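Local atomic coordinates of sialidase B (PDB entry 4XJW), a protein that cleaves terminal sialic acid residues from oligosaccharides, glycoproteins and glycolipids, acting as an intramolecular trans-sialidase of glycosyl hydrolase family 33. Residues Gln383-Phe388 with Arg396-Gln401. The protein carries 1 engineered substitution. Sequence-based numbering, arbitrary orientation.
Sequences QYSVDF and RHNGKQ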
ATOM      1  N   GLN A 383     -17.661  20.811  -4.073  1.00 13.98           N
ATOM      2  CA  GLN A 383     -16.993  19.542  -3.787  1.00 13.13           C
ATOM      3  C   GLN A 383     -17.934  18.340  -3.970  1.00 14.28           C
ATOM      4  O   GLN A 383     -19.157  18.474  -3.862  1.00 16.20           O
ATOM      5  CB  GLN A 383     -16.435  19.586  -2.362  1.00 15.74           C
ATOM      6  CG  GLN A 383     -15.477  18.443  -1.997  1.00 15.71           C
ATOM      7  CD  GLN A 383     -15.024  18.504  -0.547  1.00 18.70           C
ATOM      8  OE1 GLN A 383     -15.813  18.275   0.370  1.00 17.90           O
ATOM      9  NE2 GLN A 383     -13.750  18.815  -0.335  1.00 16.15           N
ATOM     10  N   TYR A 384     -17.358  17.173  -4.264  1.00 12.92           N
ATOM     11  CA  TYR A 384     -18.111  15.927  -4.356  1.00 16.80           C
ATOM     12  C   TYR A 384     -17.851  15.030  -3.154  1.00 14.93           C
ATOM     13  O   TYR A 384     -16.778  15.084  -2.549  1.00 15.80           O
ATOM     14  CB  TYR A 384     -17.705  15.139  -5.596  1.00 13.74           C
ATOM     15  CG  TYR A 384     -18.087  15.761  -6.921  1.00 15.13           C
ATOM     16  CD1 TYR A 384     -17.253  16.685  -7.540  1.00 14.76           C
ATOM     17  CD2 TYR A 384     -19.261  15.393  -7.571  1.00 16.27           C
ATOM     18  CE1 TYR A 384     -17.587  17.242  -8.766  1.00 17.47           C
ATOM     19  CE2 TYR A 384     -19.599  15.944  -8.792  1.00 15.49           C
ATOM     20  CZ  TYR A 384     -18.761  16.864  -9.385  1.00 18.80           C
ATOM     21  OH  TYR A 384     -19.098  17.416 -10.605  1.00 22.04           O
ATOM     22  N   SER A 385     -18.833  14.191  -2.842  1.00 14.19           N
ATOM     23  CA  SER A 385     -18.680  13.109  -1.877  1.00 13.80           C
ATOM     24  C   SER A 385     -19.149  11.829  -2.561  1.00 16.41           C
ATOM     25  O   SER A 385     -19.867  11.888  -3.555  1.00 17.93           O
ATOM     26  CB  SER A 385     -19.529  13.369  -0.639  1.00 16.47           C
ATOM     27  OG  SER A 385     -18.952  14.353   0.202  1.00 17.38           O
ATOM     28  N   VAL A 386     -18.754  10.676  -2.033  1.00 15.18           N
ATOM     29  CA  VAL A 386     -19.183   9.400  -2.601  1.00 14.53           C
ATOM     30  C   VAL A 386     -19.973   8.559  -1.602  1.00 16.21           C
ATOM     31  O   VAL A 386     -19.771   8.658  -0.400  1.00 15.99           O
ATOM     32  CB  VAL A 386     -17.998   8.587  -3.163  1.00 15.99           C
ATOM     33  CG1 VAL A 386     -17.212   9.415  -4.143  1.00 14.55           C
ATOM     34  CG2 VAL A 386     -17.105   8.078  -2.043  1.00 16.88           C
ATOM     35  N   ASP A 387     -20.875   7.722  -2.104  1.00 16.52           N
ATOM     36  CA  ASP A 387     -21.606   6.801  -1.235  1.00 17.43           C
ATOM     37  C   ASP A 387     -22.124   5.605  -2.028  1.00 15.75           C
ATOM     38  O   ASP A 387     -22.182   5.633  -3.262  1.00 16.90           O
ATOM     39  CB  ASP A 387     -22.780   7.504  -0.547  1.00 18.03           C
ATOM     40  CG  ASP A 387     -23.934   7.771  -1.495  1.00 21.35           C
ATOM     41  OD1 ASP A 387     -24.788   6.872  -1.662  1.00 20.59           O
ATOM     42  OD2 ASP A 387     -23.981   8.876  -2.076  1.00 25.33           O
ATOM     43  N   PHE A 388     -22.501   4.558  -1.301  1.00 16.30           N
ATOM     44  CA  PHE A 388     -23.079   3.359  -1.891  1.00 18.50           C
ATOM     45  C   PHE A 388     -24.490   3.152  -1.349  1.00 22.72           C
ATOM     46  O   PHE A 388     -25.007   2.038  -1.378  1.00 25.15           O
ATOM     47  CB  PHE A 388     -22.230   2.131  -1.552  1.00 17.20           C
ATOM     48  CG  PHE A 388     -20.935   2.049  -2.316  1.00 14.04           C
ATOM     49  CD1 PHE A 388     -20.882   1.421  -3.549  1.00 15.30           C
ATOM     50  CD2 PHE A 388     -19.772   2.601  -1.797  1.00 17.80           C
ATOM     51  CE1 PHE A 388     -19.689   1.335  -4.257  1.00 15.69           C
ATOM     52  CE2 PHE A 388     -18.582   2.521  -2.494  1.00 17.09           C
ATOM     53  CZ  PHE A 388     -18.539   1.895  -3.730  1.00 14.38           C
ATOM     54  N   ARG A 396     -21.517  12.659  -5.904  1.00 16.49           N
ATOM     55  CA  ARG A 396     -22.392  13.820  -5.966  1.00 21.04           C
ATOM     56  C   ARG A 396     -21.950  15.022  -5.150  1.00 16.08           C
ATOM     57  O   ARG A 396     -21.282  14.909  -4.118  1.00 18.17           O
ATOM     58  CB  ARG A 396     -23.807  13.432  -5.561  1.00 24.76           C
ATOM     59  CG  ARG A 396     -23.883  12.819  -4.199  1.00 23.79           C
ATOM     60  CD  ARG A 396     -25.324  12.607  -3.768  1.00 32.49           C
ATOM     61  NE  ARG A 396     -25.393  12.165  -2.380  1.00 37.02           N
ATOM     62  CZ  ARG A 396     -26.437  11.551  -1.840  1.00 35.99           C
ATOM     63  NH1 ARG A 396     -27.514  11.296  -2.572  1.00 40.16           N
ATOM     64  NH2 ARG A 396     -26.403  11.189  -0.565  1.00 41.47           N
ATOM     65  N   HIS A 397     -22.345  16.187  -5.643  1.00 19.88           N
ATOM     66  CA  HIS A 397     -22.055  17.442  -4.982  1.00 19.52           C
ATOM     67  C   HIS A 397     -22.568  17.470  -3.542  1.00 17.13           C
ATOM     68  O   HIS A 397     -23.658  16.970  -3.243  1.00 16.55           O
ATOM     69  CB  HIS A 397     -22.644  18.588  -5.808  1.00 18.61           C
ATOM     70  CG  HIS A 397     -21.844  18.923  -7.028  1.00 19.97           C
ATOM     71  ND1 HIS A 397     -22.415  19.088  -8.270  1.00 20.26           N
ATOM     72  CD2 HIS A 397     -20.515  19.135  -7.192  1.00 21.00           C
ATOM     73  CE1 HIS A 397     -21.472  19.380  -9.149  1.00 23.88           C
ATOM     74  NE2 HIS A 397     -20.310  19.418  -8.520  1.00 21.29           N
ATOM     75  N   ASN A 398     -21.769  18.042  -2.644  1.00 15.01           N
ATOM     76  CA  ASN A 398     -22.080  17.974  -1.218  1.00 14.60           C
ATOM     77  C   ASN A 398     -22.351  19.318  -0.535  1.00 19.32           C
ATOM     78  O   ASN A 398     -22.393  19.395   0.689  1.00 22.55           O
ATOM     79  CB  ASN A 398     -20.973  17.219  -0.472  1.00 17.18           C
ATOM     80  CG  ASN A 398     -19.636  17.937  -0.524  1.00 18.86           C
ATOM     81  OD1 ASN A 398     -19.570  19.154  -0.721  1.00 17.77           O
ATOM     82  ND2 ASN A 398     -18.559  17.188  -0.331  1.00 19.44           N
ATOM     83  N   GLY A 399     -22.485  20.378  -1.323  1.00 21.94           N
ATOM     84  CA  GLY A 399     -22.823  21.681  -0.772  1.00 23.16           C
ATOM     85  C   GLY A 399     -21.653  22.514  -0.283  1.00 23.54           C
ATOM     86  O   GLY A 399     -21.830  23.682   0.071  1.00 28.69           O
ATOM     87  N   LYS A 400     -20.460  21.930  -0.253  1.00 20.94           N
ATOM     88  CA  LYS A 400     -19.267  22.662   0.178  1.00 18.75           C
ATOM     89  C   LYS A 400     -18.525  23.239  -1.022  1.00 22.21           C
ATOM     90  O   LYS A 400     -18.429  22.587  -2.057  1.00 20.32           O
ATOM     91  CB  LYS A 400     -18.345  21.747   0.994  1.00 19.02           C
ATOM     92  CG  LYS A 400     -16.994  22.353   1.364  1.00 20.28           C
ATOM     93  CD  LYS A 400     -16.189  21.416   2.260  1.00 21.07           C
ATOM     94  CE  LYS A 400     -14.703  21.779   2.254  1.00 29.01           C
ATOM     95  NZ  LYS A 400     -13.967  21.188   3.409  1.00 26.63           N
ATOM     96  N   GLN A 401     -18.012  24.462  -0.891  1.00 19.18           N
ATOM     97  CA  GLN A 401     -17.229  25.078  -1.963  1.00 18.01           C
ATOM     98  C   GLN A 401     -15.732  25.008  -1.668  1.00 18.35           C
ATOM     99  O   GLN A 401     -15.308  25.219  -0.534  1.00 20.86           O
ATOM    100  CB  GLN A 401     -17.656  26.536  -2.193  1.00 24.89           C
ATOM    101  CG  GLN A 401     -19.047  26.688  -2.817  1.00 25.20           C
ATOM    102  CD  GLN A 401     -19.412  28.139  -3.093  1.00 32.41           C
ATOM    103  OE1 GLN A 401     -18.731  28.832  -3.850  1.00 36.68           O
ATOM    104  NE2 GLN A 401     -20.487  28.608  -2.471  1.00 41.48           N
TER
HETATM  105  O   HOH W   1     -14.460  18.384   2.829  1.00 22.93           O
HETATM  106  O   HOH W   2     -11.345  20.213   1.479  1.00 25.17           O
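Asn-398, meeting Ser-385 and Gln-383, illustrates how one side-chain amide can tie two hairpin strands together where the returning strand turns a corner. Its ND2 donates both protons across the contact, almost straight to Ser-385 OG (2.9 Å) and somewhat more bent to Gln-383 OE1 (3.0 Å), meeting a lone pair of OE1 in its carbonyl plane. The two acceptors lie near the Asn-398 amide plane, which fixes the rotation of that group, while the Gln-383 amide stands 78° to it. Asn-398 CG sits between its backbone N and carbonyl carbon (chi1 64°), and OD1 closes an Asx turn by accepting from Lys-400 N at 3.0 Å. This turn spans Gly-399 and brings Lys-400 O to Gln-383 N, 2.8 Å away; a water also bridges Gln-383 OE1 and Lys-400 NZ.

Ser-385 and Arg-396 form an antiparallel hydrogen-bonded pair. Beside it, at the non-hydrogen-bonded pair, the His-397 ring makes an offset stack on Tyr-384, centroids 4.1 Å apart and planes at 29°. Asp-387 OD2 lies over a face of the Arg-396 guanidinium, 3.6 Å from NE, a purely electrostatic salt bridge.

In the second shell, Asp-387 OD1 accepts from Asp-389 N and pairs with Arg-394, Asp-410 accepts from Tyr-384 OH and His-397 NE2, and Asn-261 O and Glu-264 hold Gln-383 NE2 and Ser-385 OG. Strands 377-387, 394-398 and 400-403 share an antiparallel sheet, flanked by residues 261-266.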